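Local coordinates for protein lipocalin (Argas monolakensis, PDB 3BRN) that binds the biogenic amine serotonin inside its lipocalin beta barrel and probably serves the tick as an amine-binding protein, at residues A[105-110]-A[115-120]; A[31-36]-A[138-143]; A[17-22]-A[80-85]; A[58-63]-A[89-94]; A[7-12]-A[132-137]. One frame throughout, in Å; residues are numbered along the deposited sequence.

Contact 1: residues A[105-110]-A[115-120]; sequences CDVMRG and YELWVH. With SRO (serotonin), chain C.
Four backbone hydrogen bonds join Asp-106 with Trp-118 and Met-108 with Glu-116, the hydrogen-bonded pairs of this antiparallel hairpin; Asp-106 N to Trp-118 O measures 3.0 Å. Asp-106, Met-108, Glu-116 and Trp-118 face the barrel interior. There the amine NZ of serotonin donates to Asp-106 OD2 (2.8 Å), while OD1 is held by Ser-100. The indole of Trp-118 offers one face to the ligand, whose CD1 lies 3.3 Å above the plane over the ring centre. Trp-118 NE1 donates to Glu-116 OE1 (2.8 Å), which lies in the indole plane while NE1 sits above the carboxylate plane; this helps fix the ring's rotation. Met-108, bent at chi2 (-57°), crosses Trp-118 at about a right angle, Met-108 CG to Trp-118 CD1 3.7 Å, and carries its CE to within 3.5 Å of serotonin CD1. On the outer face Val-107 CG2 meets Leu-117 CD1. Helix 131-140 packs over that face, strand 26-32 pairs with 115-120, and strand 93-97 flanks 105-109.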
# COMPACT_ATOMS: atom_id res chain seq x y z
N CYS A 105 -5.37 -4.15 5.06
CA CYS A 105 -5.34 -2.80 4.51
C CYS A 105 -4.40 -1.86 5.27
O CYS A 105 -4.11 -2.07 6.45
CB CYS A 105 -6.76 -2.22 4.46
SG CYS A 105 -7.51 -2.00 6.08
N ASP A 106 -3.94 -0.81 4.61
CA ASP A 106 -3.10 0.20 5.19
C ASP A 106 -3.59 1.56 4.75
O ASP A 106 -4.06 1.69 3.65
CB ASP A 106 -1.68 0.11 4.69
CG ASP A 106 -1.12 -1.25 4.73
OD1 ASP A 106 -0.94 -1.80 5.81
OD2 ASP A 106 -0.79 -1.75 3.68
N VAL A 107 -3.39 2.58 5.55
CA VAL A 107 -3.49 3.95 5.07
C VAL A 107 -2.12 4.62 5.22
O VAL A 107 -1.54 4.60 6.29
CB VAL A 107 -4.54 4.73 5.88
CG1 VAL A 107 -4.56 6.22 5.42
CG2 VAL A 107 -5.91 4.05 5.72
N MET A 108 -1.64 5.23 4.14
CA MET A 108 -0.29 5.77 4.10
C MET A 108 -0.35 7.26 3.78
O MET A 108 -1.27 7.73 3.10
CB MET A 108 0.50 5.11 2.95
CG MET A 108 0.55 3.59 2.95
SD MET A 108 1.22 2.90 4.45
CE MET A 108 1.66 1.26 3.85
N ARG A 109 0.75 7.94 4.09
CA ARG A 109 1.08 9.19 3.41
C ARG A 109 2.22 8.82 2.43
O ARG A 109 3.25 8.35 2.87
CB ARG A 109 1.56 10.25 4.39
CG ARG A 109 1.80 11.62 3.73
CD ARG A 109 2.28 12.67 4.74
NE ARG A 109 1.27 12.91 5.76
CZ ARG A 109 1.40 12.62 7.06
NH1 ARG A 109 2.57 12.21 7.54
NH2 ARG A 109 0.36 12.78 7.87
N GLY A 110 1.98 8.95 1.13
CA GLY A 110 2.99 8.61 0.11
C GLY A 110 4.10 9.65 0.04
O GLY A 110 4.03 10.68 0.71
N TYR A 115 -2.30 11.06 0.20
CA TYR A 115 -2.80 9.96 0.98
C TYR A 115 -3.19 8.76 0.15
O TYR A 115 -3.65 8.91 -0.92
CB TYR A 115 -3.93 10.40 1.91
CG TYR A 115 -3.51 11.51 2.81
CD1 TYR A 115 -2.67 11.26 3.83
CD2 TYR A 115 -3.89 12.80 2.58
CE1 TYR A 115 -2.25 12.24 4.63
CE2 TYR A 115 -3.47 13.81 3.38
CZ TYR A 115 -2.65 13.52 4.41
OH TYR A 115 -2.17 14.45 5.23
N GLU A 116 -3.07 7.58 0.73
CA GLU A 116 -3.21 6.34 -0.02
C GLU A 116 -3.92 5.28 0.80
O GLU A 116 -3.59 5.07 1.97
CB GLU A 116 -1.83 5.79 -0.41
CG GLU A 116 -1.05 6.73 -1.34
CD GLU A 116 0.34 6.21 -1.67
OE1 GLU A 116 0.80 5.26 -1.00
OE2 GLU A 116 1.00 6.82 -2.54
N LEU A 117 -4.78 4.52 0.14
CA LEU A 117 -5.36 3.34 0.76
C LEU A 117 -4.86 2.13 -0.03
O LEU A 117 -5.14 2.02 -1.22
CB LEU A 117 -6.89 3.42 0.70
CG LEU A 117 -7.67 2.17 1.13
CD1 LEU A 117 -7.43 1.85 2.59
CD2 LEU A 117 -9.15 2.38 0.85
N TRP A 118 -4.19 1.23 0.65
CA TRP A 118 -3.72 0.01 0.05
C TRP A 118 -4.51 -1.15 0.61
O TRP A 118 -4.77 -1.18 1.76
CB TRP A 118 -2.24 -0.17 0.29
CG TRP A 118 -1.35 0.79 -0.33
CD1 TRP A 118 -1.09 2.01 0.09
CD2 TRP A 118 -0.59 0.60 -1.51
NE1 TRP A 118 -0.21 2.62 -0.71
CE2 TRP A 118 0.11 1.77 -1.73
CE3 TRP A 118 -0.43 -0.44 -2.40
CZ2 TRP A 118 0.98 1.91 -2.78
CZ3 TRP A 118 0.42 -0.28 -3.45
CH2 TRP A 118 1.11 0.87 -3.63
N VAL A 119 -4.93 -2.07 -0.24
CA VAL A 119 -5.75 -3.20 0.22
C VAL A 119 -5.18 -4.53 -0.26
O VAL A 119 -4.77 -4.66 -1.42
CB VAL A 119 -7.24 -3.07 -0.19
CG1 VAL A 119 -8.09 -4.15 0.49
CG2 VAL A 119 -7.76 -1.69 0.17
N HIS A 120 -5.06 -5.48 0.67
CA HIS A 120 -4.53 -6.81 0.39
C HIS A 120 -5.39 -7.54 -0.65
O HIS A 120 -6.62 -7.41 -0.65
CB HIS A 120 -4.47 -7.62 1.68
CG HIS A 120 -3.70 -8.89 1.57
ND1 HIS A 120 -4.30 -10.11 1.36
CD2 HIS A 120 -2.36 -9.12 1.54
CE1 HIS A 120 -3.37 -11.03 1.19
NE2 HIS A 120 -2.18 -10.46 1.30
OH SRO C . 6.87 -2.88 0.04
CZ3 SRO C . 6.07 -1.77 0.06
CH2 SRO C . 6.61 -0.57 -0.39
CZ2 SRO C . 5.81 0.56 -0.50
CE2 SRO C . 4.49 0.45 -0.08
NE1 SRO C . 3.46 1.32 0.02
CD1 SRO C . 2.37 0.66 0.48
CG SRO C . 2.72 -0.66 0.72
CD2 SRO C . 4.06 -0.78 0.38
CE3 SRO C . 4.82 -1.84 0.44
CB SRO C . 1.81 -1.73 1.28
CA SRO C . 2.29 -2.16 2.68
NZ SRO C . 1.49 -3.31 3.11

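Contact 2: residues A[31-36]-A[138-143]; sequences KTTKPG and QVAGGR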
# COMPACT_ATOMS: atom_id res chain seq x y z
N LYS A 31 -7.13 3.44 -3.42
CA LYS A 31 -7.51 4.85 -3.62
C LYS A 31 -6.30 5.71 -3.32
O LYS A 31 -5.57 5.41 -2.38
CB LYS A 31 -8.64 5.25 -2.66
CG LYS A 31 -9.90 4.40 -2.72
CD LYS A 31 -10.98 4.95 -1.80
CE LYS A 31 -12.23 4.07 -1.81
NZ LYS A 31 -13.02 4.27 -0.57
N THR A 32 -6.22 6.88 -3.96
CA THR A 32 -5.16 7.85 -3.67
C THR A 32 -5.66 9.27 -3.91
O THR A 32 -6.62 9.48 -4.66
CB THR A 32 -3.86 7.55 -4.50
OG1 THR A 32 -2.86 8.53 -4.22
CG2 THR A 32 -4.15 7.55 -6.01
N THR A 33 -5.08 10.24 -3.20
CA THR A 33 -5.35 11.65 -3.48
C THR A 33 -4.39 12.19 -4.54
O THR A 33 -4.41 13.38 -4.85
CB THR A 33 -5.28 12.53 -2.21
OG1 THR A 33 -3.98 12.41 -1.61
CG2 THR A 33 -6.37 12.09 -1.19
N LYS A 34 -3.47 11.36 -5.02
CA LYS A 34 -2.60 11.81 -6.11
C LYS A 34 -3.21 11.37 -7.45
O LYS A 34 -3.49 10.18 -7.64
CB LYS A 34 -1.19 11.23 -5.95
CG LYS A 34 -0.28 11.41 -7.16
CD LYS A 34 1.13 10.93 -6.87
CE LYS A 34 1.92 10.67 -8.15
NZ LYS A 34 3.26 10.06 -7.86
N PRO A 35 -3.38 12.31 -8.39
CA PRO A 35 -3.90 11.98 -9.71
C PRO A 35 -2.82 11.43 -10.64
O PRO A 35 -1.62 11.58 -10.38
CB PRO A 35 -4.40 13.34 -10.23
CG PRO A 35 -3.46 14.32 -9.60
CD PRO A 35 -3.08 13.75 -8.25
N GLY A 36 -3.25 10.66 -11.65
CA GLY A 36 -2.35 10.17 -12.69
C GLY A 36 -1.58 8.91 -12.37
O GLY A 36 -0.64 8.56 -13.08
N GLN A 138 -10.90 10.25 6.86
CA GLN A 138 -10.44 11.30 7.77
C GLN A 138 -9.29 12.12 7.20
O GLN A 138 -9.32 13.34 7.29
CB GLN A 138 -10.06 10.75 9.14
CG GLN A 138 -11.17 10.86 10.16
CD GLN A 138 -10.81 10.24 11.50
OE1 GLN A 138 -9.54 10.34 11.88
NE2 GLN A 138 -11.65 9.63 12.15
N VAL A 139 -8.21 11.46 6.81
CA VAL A 139 -7.03 12.17 6.35
C VAL A 139 -7.19 12.82 4.98
O VAL A 139 -6.58 13.84 4.70
CB VAL A 139 -5.74 11.31 6.41
CG1 VAL A 139 -5.47 10.90 7.84
CG2 VAL A 139 -5.83 10.06 5.46
N ALA A 140 -8.02 12.22 4.13
CA ALA A 140 -8.19 12.70 2.77
C ALA A 140 -9.00 13.98 2.79
O ALA A 140 -8.76 14.89 2.01
CB ALA A 140 -8.87 11.64 1.91
N GLY A 141 -9.97 14.03 3.70
CA GLY A 141 -10.78 15.23 3.89
C GLY A 141 -11.61 15.48 2.65
O GLY A 141 -12.15 14.54 2.06
N GLY A 142 -11.58 16.72 2.17
CA GLY A 142 -12.36 17.10 0.98
C GLY A 142 -11.55 17.05 -0.31
O GLY A 142 -11.98 17.54 -1.34
N ARG A 143 -10.35 16.47 -0.22
CA ARG A 143 -9.47 16.33 -1.38
C ARG A 143 -10.06 15.35 -2.38
O ARG A 143 -10.70 14.36 -1.99
CB ARG A 143 -8.10 15.82 -0.94
CG ARG A 143 -7.28 16.79 -0.08
CD ARG A 143 -5.93 16.17 0.28
NE ARG A 143 -5.10 17.02 1.14
CZ ARG A 143 -5.24 17.10 2.46
NH1 ARG A 143 -6.22 16.45 3.08
NH2 ARG A 143 -4.43 17.88 3.16
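Thr-33 lays its methyl CG2 against Ala-140 CB (4.0 Å) and, at nearly the same distance, against Arg-143 CB (4.1 Å). In this lipocalin barrel the contact joins the residue just past strand 26-32 to the end of helix 131-140, the helix packed outside the barrel wall. The helix stops at Gly-141, whose positive phi takes the chain out of helical geometry, and a type II' turn from Ala-140 to Arg-143 then brings both beta carbons to the same methyl. The two branches of Thr-33 divide the work: chi1 of 59° leaves CG2 opposite the carbonyl carbon and facing the helix end, while OG1 bonds Tyr-115 N on the neighbouring strand. One residue earlier, Thr-32 OG1 accepts from Lys-34 N (3.0 Å) in an ST turn that bends the chain as it leaves the strand. Between the two segments the contact is small and apolar. Tyr-115 also touches Val-139 and Arg-143, and so lies beside the same helix end. The extended side chain of Arg-143 reaches back to its own turn, and Ala-140 O takes Arg-143 N and Arg-143 NH1, each at 3.2 Å, from opposite faces of the carbonyl plane.

Contact 3: residues A[17-22]-A[80-85]; sequences KSVNGP and DKIEVT. With SRO (serotonin), chain C.
Serotonin NZ is gripped from two sides of the pocket: it donates to Ser-18 O (2.8 Å), near the end of helix 15-20, and also to Asp-106 OD2. The side chain of Ser-18 lies close to the same amine, its OG 3.6 Å from both NZ and CA of the ligand, and this hydroxyl makes a weak hydrogen bond to Asp-106 OD1. Next to it Val-19 reaches across to strand 81-85. Val-19 CG2 presses on Ile-82 CD1 at 3.5 Å, tighter than usual van der Waals contact, as the two branched side chains meet at a slant. Ile-82 serves two partners with two branches: with chi1 at -64°, CG1 and CD1 run to the helix, while CG2 turns to the benzene part of serotonin, 3.7 Å from CH2. Val-84, two residues along the same strand, adds CG2 at 3.8 Å from that CH2. Val-19 CG1 comes within 3.9 Å of the ligand OH. Helix 15-20 packs here against the inner side of strand 81-85 in the lipocalin barrel, with Val-77 and Met-108 bordering the junction. The chemistry is split along the ligand: a backbone carbonyl and a carboxylate meet the amine, which is consistent with binding it in its charged form, while the methyls of Ile-82 and Val-84 meet the benzene part through apolar contact.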
# COMPACT_ATOMS: atom_id res chain seq x y z
N LYS A 17 5.69 -4.63 10.11
CA LYS A 17 4.43 -5.36 10.20
C LYS A 17 3.45 -5.01 9.08
O LYS A 17 2.72 -5.87 8.60
CB LYS A 17 3.77 -5.15 11.57
CG LYS A 17 4.39 -5.96 12.69
CD LYS A 17 4.32 -5.22 14.00
CE LYS A 17 4.65 -6.13 15.16
NZ LYS A 17 3.43 -6.82 15.67
N SER A 18 3.39 -3.74 8.70
CA SER A 18 2.58 -3.35 7.57
C SER A 18 3.07 -4.02 6.27
O SER A 18 2.28 -4.53 5.48
CB SER A 18 2.60 -1.81 7.41
OG SER A 18 1.95 -1.45 6.20
N VAL A 19 4.36 -3.94 6.02
CA VAL A 19 4.94 -4.46 4.78
C VAL A 19 4.85 -6.00 4.71
O VAL A 19 4.63 -6.56 3.64
CB VAL A 19 6.41 -4.01 4.63
CG1 VAL A 19 7.09 -4.72 3.46
CG2 VAL A 19 6.49 -2.49 4.52
N ASN A 20 4.98 -6.69 5.82
CA ASN A 20 4.73 -8.11 5.84
C ASN A 20 3.28 -8.48 5.72
O ASN A 20 2.96 -9.47 5.15
CB ASN A 20 5.24 -8.72 7.11
CG ASN A 20 6.71 -8.77 7.17
OD1 ASN A 20 7.39 -8.88 6.20
ND2 ASN A 20 7.21 -8.73 8.36
N GLY A 21 2.41 -7.71 6.32
CA GLY A 21 0.98 -7.93 6.22
C GLY A 21 0.58 -9.31 6.72
O GLY A 21 1.21 -9.85 7.63
N PRO A 22 -0.36 -9.95 6.01
CA PRO A 22 -0.89 -11.24 6.46
C PRO A 22 0.15 -12.34 6.33
O PRO A 22 -0.07 -13.46 6.79
CB PRO A 22 -2.04 -11.48 5.48
CG PRO A 22 -1.57 -10.85 4.22
CD PRO A 22 -0.78 -9.63 4.64
N ASP A 80 7.55 3.93 11.80
CA ASP A 80 6.44 3.96 10.85
C ASP A 80 6.84 4.33 9.42
O ASP A 80 5.97 4.62 8.59
CB ASP A 80 5.31 4.88 11.35
CG ASP A 80 5.75 6.34 11.48
OD1 ASP A 80 6.95 6.61 11.29
OD2 ASP A 80 4.91 7.20 11.82
N LYS A 81 8.12 4.23 9.10
CA LYS A 81 8.61 4.60 7.77
C LYS A 81 8.90 3.42 6.85
O LYS A 81 9.62 2.49 7.21
CB LYS A 81 9.87 5.47 7.88
CG LYS A 81 9.70 6.72 8.70
CD LYS A 81 8.64 7.62 8.12
CE LYS A 81 8.34 8.76 9.10
NZ LYS A 81 7.57 9.84 8.43
N ILE A 82 8.32 3.47 5.65
CA ILE A 82 8.66 2.55 4.57
C ILE A 82 9.45 3.35 3.54
O ILE A 82 8.93 4.31 2.95
CB ILE A 82 7.39 1.98 3.88
CG1 ILE A 82 6.58 1.12 4.86
CG2 ILE A 82 7.76 1.13 2.63
CD1 ILE A 82 5.19 0.75 4.35
N GLU A 83 10.74 3.08 3.47
CA GLU A 83 11.64 3.83 2.59
C GLU A 83 11.98 3.03 1.36
O GLU A 83 12.54 1.94 1.46
CB GLU A 83 12.92 4.21 3.34
CG GLU A 83 13.91 4.98 2.47
CD GLU A 83 13.41 6.36 2.08
OE1 GLU A 83 12.75 7.01 2.92
OE2 GLU A 83 13.70 6.81 0.95
N VAL A 84 11.59 3.54 0.19
CA VAL A 84 11.75 2.80 -1.04
C VAL A 84 12.84 3.44 -1.90
O VAL A 84 12.98 4.67 -1.93
CB VAL A 84 10.43 2.72 -1.85
CG1 VAL A 84 10.70 2.24 -3.26
CG2 VAL A 84 9.45 1.79 -1.16
N THR A 85 13.74 2.60 -2.40
CA THR A 85 14.85 3.03 -3.26
C THR A 85 14.89 2.18 -4.53
O THR A 85 14.76 0.95 -4.47
CB THR A 85 16.22 2.93 -2.53
OG1 THR A 85 16.26 1.74 -1.73
CG2 THR A 85 16.41 4.09 -1.62
OH SRO C . 6.87 -2.88 0.04
CZ3 SRO C . 6.07 -1.77 0.06
CH2 SRO C . 6.61 -0.57 -0.39
CZ2 SRO C . 5.81 0.56 -0.50
CE2 SRO C . 4.49 0.45 -0.08
NE1 SRO C . 3.46 1.32 0.02
CD1 SRO C . 2.37 0.66 0.48
CG SRO C . 2.72 -0.66 0.72
CD2 SRO C . 4.06 -0.78 0.38
CE3 SRO C . 4.82 -1.84 0.44
CB SRO C . 1.81 -1.73 1.28
CA SRO C . 2.29 -2.16 2.68
NZ SRO C . 1.49 -3.31 3.11

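Contact 4: residues A[58-63]-A[89-94]; sequences FTYGKL and QDLSGT. With SRO (serotonin), chain C.
The serotonin pocket is bordered here by Phe-58, whose ring looks onto the ligand and touches Leu-91 with its rim. Serotonin OH sits 3.5 Å above the plane of Phe-58, displaced toward the edge of the ring and nearest to CD2. Leu-91 CD2 lies in that plane, 3.9 Å from Phe-58 CE2, so the ring meets the ligand with a face and the leucine with an edge. The same leucine methyl, Leu-91 CD2, also reaches Tyr-60 CB, at 4.1 Å; these two side chains run past each other in opposite directions. Phe-58 and Tyr-60, two residues apart on strand 55-64, start from the same, inner face of the lipocalin barrel wall, and Leu-91 comes from the short, loosely formed helix 88-91 that connects strands 81-85 and 93-97. One methyl therefore links this connection to a strand that is not its neighbour in the sheet. Val-43 of strand 42-44 touches all three side chains, and Val-84 packs on Phe-58. Asp-90 OD1 receives Leu-91 N (2.7 Å) on its anti side, 28° out of the carboxylate plane. Asp-90 OD2 stays 5.4 Å from Lys-62 NZ, too far for a salt bridge.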
# COMPACT_ATOMS: atom_id res chain seq x y z
N PHE A 58 11.59 -6.18 -3.08
CA PHE A 58 10.18 -6.49 -3.22
C PHE A 58 9.77 -6.22 -4.64
O PHE A 58 10.45 -5.49 -5.37
CB PHE A 58 9.33 -5.66 -2.24
CG PHE A 58 9.22 -4.21 -2.60
CD1 PHE A 58 10.27 -3.35 -2.36
CD2 PHE A 58 8.07 -3.71 -3.19
CE1 PHE A 58 10.21 -2.04 -2.75
CE2 PHE A 58 7.98 -2.39 -3.56
CZ PHE A 58 9.04 -1.54 -3.31
N THR A 59 8.74 -6.93 -5.08
CA THR A 59 8.20 -6.77 -6.42
C THR A 59 7.04 -5.78 -6.40
O THR A 59 6.27 -5.74 -5.44
CB THR A 59 7.72 -8.11 -6.99
OG1 THR A 59 8.80 -9.06 -6.94
CG2 THR A 59 7.22 -7.97 -8.43
N TYR A 60 6.95 -4.97 -7.44
CA TYR A 60 5.86 -4.03 -7.61
C TYR A 60 5.53 -3.93 -9.09
O TYR A 60 6.27 -4.43 -9.94
CB TYR A 60 6.22 -2.66 -7.05
CG TYR A 60 7.21 -1.89 -7.90
CD1 TYR A 60 8.58 -2.09 -7.74
CD2 TYR A 60 6.78 -0.94 -8.82
CE1 TYR A 60 9.49 -1.40 -8.51
CE2 TYR A 60 7.69 -0.23 -9.58
CZ TYR A 60 9.05 -0.47 -9.43
OH TYR A 60 9.98 0.25 -10.15
N GLY A 61 4.34 -3.44 -9.39
CA GLY A 61 3.91 -3.42 -10.77
C GLY A 61 2.62 -2.70 -11.00
O GLY A 61 2.16 -1.90 -10.19
N LYS A 62 2.02 -3.01 -12.14
CA LYS A 62 0.85 -2.32 -12.60
C LYS A 62 0.40 -3.04 -13.87
O LYS A 62 1.12 -3.89 -14.40
CB LYS A 62 1.22 -0.88 -12.92
CG LYS A 62 2.16 -0.74 -14.11
CD LYS A 62 2.32 0.71 -14.50
CE LYS A 62 3.65 0.96 -15.18
NZ LYS A 62 3.89 2.42 -15.35
N LEU A 63 -0.82 -2.73 -14.31
CA LEU A 63 -1.37 -3.34 -15.52
C LEU A 63 -0.76 -2.73 -16.77
O LEU A 63 -0.64 -1.50 -16.88
CB LEU A 63 -2.89 -3.20 -15.54
CG LEU A 63 -3.59 -3.79 -16.77
CD1 LEU A 63 -3.26 -5.28 -16.86
CD2 LEU A 63 -5.08 -3.55 -16.68
N GLN A 89 10.06 7.01 -10.37
CA GLN A 89 9.57 8.35 -10.07
C GLN A 89 8.18 8.30 -9.44
O GLN A 89 7.48 9.32 -9.36
CB GLN A 89 9.53 9.20 -11.34
CG GLN A 89 10.77 10.06 -11.55
CD GLN A 89 11.06 10.95 -10.36
OE1 GLN A 89 10.16 11.57 -9.79
NE2 GLN A 89 12.33 11.03 -9.97
N ASP A 90 7.78 7.12 -8.98
CA ASP A 90 6.51 6.95 -8.30
C ASP A 90 6.71 6.50 -6.86
O ASP A 90 6.49 7.27 -5.92
CB ASP A 90 5.63 5.94 -9.05
CG ASP A 90 6.44 4.87 -9.74
OD1 ASP A 90 7.58 4.59 -9.29
OD2 ASP A 90 5.95 4.30 -10.75
N LEU A 91 7.13 5.25 -6.68
CA LEU A 91 7.13 4.62 -5.37
C LEU A 91 8.35 4.97 -4.52
O LEU A 91 8.33 4.79 -3.30
CB LEU A 91 6.99 3.11 -5.54
CG LEU A 91 6.36 2.27 -4.44
CD1 LEU A 91 5.00 2.84 -4.02
CD2 LEU A 91 6.22 0.84 -4.96
N SER A 92 9.39 5.54 -5.14
CA SER A 92 10.63 5.82 -4.41
C SER A 92 10.49 6.96 -3.43
O SER A 92 9.73 7.90 -3.65
CB SER A 92 11.80 6.07 -5.38
OG SER A 92 12.08 4.90 -6.13
N GLY A 93 11.17 6.84 -2.29
CA GLY A 93 11.07 7.85 -1.25
C GLY A 93 10.37 7.30 -0.02
O GLY A 93 10.09 6.10 0.07
N THR A 94 9.96 8.20 0.86
CA THR A 94 9.46 7.80 2.17
C THR A 94 7.93 7.71 2.24
O THR A 94 7.23 8.70 2.07
CB THR A 94 9.99 8.74 3.27
OG1 THR A 94 11.41 8.86 3.13
CG2 THR A 94 9.66 8.18 4.66
OH SRO C . 6.87 -2.88 0.04
CZ3 SRO C . 6.07 -1.77 0.06
CH2 SRO C . 6.61 -0.57 -0.39
CZ2 SRO C . 5.81 0.56 -0.50
CE2 SRO C . 4.49 0.45 -0.08
NE1 SRO C . 3.46 1.32 0.02
CD1 SRO C . 2.37 0.66 0.48
CG SRO C . 2.72 -0.66 0.72
CD2 SRO C . 4.06 -0.78 0.38
CE3 SRO C . 4.82 -1.84 0.44
CB SRO C . 1.81 -1.73 1.28
CA SRO C . 2.29 -2.16 2.68
NZ SRO C . 1.49 -3.31 3.11

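Contact 5: residues A[7-12]-A[132-137]; sequences CDFGGP and CDTKFA
The N-terminal loop of this lipocalin lies against helix 131-140 on the outside of the barrel, and Phe-9 is the residue that meets it. Lys-135 lies over one face of the Phe-9 ring in a CH-pi contact, its CD 4.0 Å from the ring centroid and 13° off the normal. Lys-135 CB approaches Phe-9 CZ at 3.8 Å, so the aliphatic chain spans the ring from one rim to its centre. A bend at chi2 (74°) keeps the lysine down on the ring. Thr-134 CG2 lies at the ring edge, 4.1 Å from Phe-9 CE2; Phe-99 packs edge-to-face with Phe-9. Beyond the ring, a water accepts from Lys-135 NZ (2.7 Å) and donates to Phe-9 O (2.9 Å), closing a bridge from the end of the side chain to the backbone of the loop. Asp-8 OD1 accepts from Gly-10 N through its anti lone pair, an Asx turn that shapes the loop around Phe-9. The Cys-7 to Cys-131 disulfide ties the loop to this same helix, and Cys-132 to Cys-105 ties the helix to strand 105-109. Lys-135 thus plays two parts, its methylenes giving the ring an apolar cover while its ammonium group, probably charged, keeps a hydrated polar end.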
# COMPACT_ATOMS: atom_id res chain seq x y z
N CYS A 7 -12.62 1.78 15.86
CA CYS A 7 -11.27 1.66 15.32
C CYS A 7 -10.31 2.31 16.30
O CYS A 7 -10.68 3.25 17.01
CB CYS A 7 -11.17 2.39 13.97
SG CYS A 7 -12.37 1.84 12.72
N ASP A 8 -9.06 1.86 16.31
CA ASP A 8 -8.06 2.46 17.18
C ASP A 8 -6.96 3.11 16.36
O ASP A 8 -6.03 2.44 15.91
CB ASP A 8 -7.46 1.42 18.12
CG ASP A 8 -6.85 2.05 19.37
OD1 ASP A 8 -6.22 3.13 19.25
OD2 ASP A 8 -7.01 1.47 20.46
N PHE A 9 -7.04 4.43 16.19
CA PHE A 9 -6.10 5.15 15.33
C PHE A 9 -4.94 5.75 16.12
O PHE A 9 -4.20 6.59 15.61
CB PHE A 9 -6.83 6.25 14.55
CG PHE A 9 -7.90 5.74 13.64
CD1 PHE A 9 -7.87 4.43 13.19
CD2 PHE A 9 -8.93 6.56 13.22
CE1 PHE A 9 -8.86 3.95 12.34
CE2 PHE A 9 -9.92 6.09 12.38
CZ PHE A 9 -9.88 4.78 11.94
N GLY A 10 -4.78 5.32 17.37
CA GLY A 10 -3.56 5.56 18.13
C GLY A 10 -2.56 4.48 17.77
O GLY A 10 -2.93 3.32 17.56
N GLY A 11 -1.32 4.87 17.57
CA GLY A 11 -0.31 3.89 17.21
C GLY A 11 0.46 3.41 18.44
O GLY A 11 -0.12 3.17 19.49
N PRO A 12 1.79 3.32 18.29
CA PRO A 12 2.34 3.62 16.98
C PRO A 12 2.08 2.51 15.98
O PRO A 12 1.57 1.45 16.33
CB PRO A 12 3.84 3.74 17.25
CG PRO A 12 4.07 2.95 18.51
CD PRO A 12 2.82 3.12 19.32
N CYS A 132 -10.01 1.06 7.65
CA CYS A 132 -9.15 1.79 6.73
C CYS A 132 -9.94 2.79 5.93
O CYS A 132 -9.40 3.83 5.58
CB CYS A 132 -8.40 0.86 5.80
SG CYS A 132 -7.09 -0.06 6.61
N ASP A 133 -11.16 2.46 5.60
CA ASP A 133 -11.99 3.38 4.89
C ASP A 133 -12.24 4.59 5.78
O ASP A 133 -12.14 5.68 5.37
CB ASP A 133 -13.30 2.73 4.51
CG ASP A 133 -13.36 2.32 3.06
OD1 ASP A 133 -12.66 2.90 2.25
OD2 ASP A 133 -14.13 1.42 2.76
N THR A 134 -12.57 4.35 7.02
CA THR A 134 -12.79 5.43 7.96
C THR A 134 -11.56 6.33 8.11
O THR A 134 -11.69 7.54 8.29
CB THR A 134 -13.21 4.90 9.36
OG1 THR A 134 -14.37 4.08 9.23
CG2 THR A 134 -13.50 6.05 10.30
N LYS A 135 -10.38 5.73 8.14
CA LYS A 135 -9.16 6.50 8.37
C LYS A 135 -8.81 7.28 7.12
O LYS A 135 -8.39 8.44 7.18
CB LYS A 135 -8.00 5.57 8.77
CG LYS A 135 -6.64 6.24 8.86
CD LYS A 135 -6.52 7.10 10.11
CE LYS A 135 -5.18 7.85 10.12
NZ LYS A 135 -5.03 8.57 11.43
N PHE A 136 -8.93 6.62 5.97
CA PHE A 136 -8.61 7.27 4.70
C PHE A 136 -9.52 8.48 4.48
O PHE A 136 -9.04 9.58 4.12
CB PHE A 136 -8.68 6.26 3.54
CG PHE A 136 -8.44 6.88 2.18
CD1 PHE A 136 -7.16 7.23 1.79
CD2 PHE A 136 -9.51 7.22 1.36
CE1 PHE A 136 -6.92 7.86 0.56
CE2 PHE A 136 -9.29 7.85 0.14
CZ PHE A 136 -7.98 8.16 -0.25
N ALA A 137 -10.80 8.32 4.79
CA ALA A 137 -11.75 9.44 4.73
C ALA A 137 -11.34 10.58 5.64
O ALA A 137 -11.40 11.74 5.25
CB ALA A 137 -13.18 8.98 5.06
O HOH W 1 -4.15 6.32 12.71

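How the contacts relate
From the N terminus, contact 5 opens first, in the loop at 7-12, and closes on helix 131-140, so contacts 1, 3 and 4 all fall within its span. Contact 3 runs from helix 15-20 to strand 81-85; contact 2 starts inside that interval, at 31-36, and ends beyond contact 5 at 138-143, thereby crossing both. Contact 4, from 58-63 to 89-94, crosses contact 3 but stays within contact 2. Contact 1, a short hairpin, follows contacts 3 and 4 and also lies within contact 2. Contacts 1, 3 and 4 meet round serotonin inside the barrel. Contacts 2 and 5 share helix 131-140 outside it, and the Cys-105 to Cys-132 disulfide ties contact 1 to contact 5.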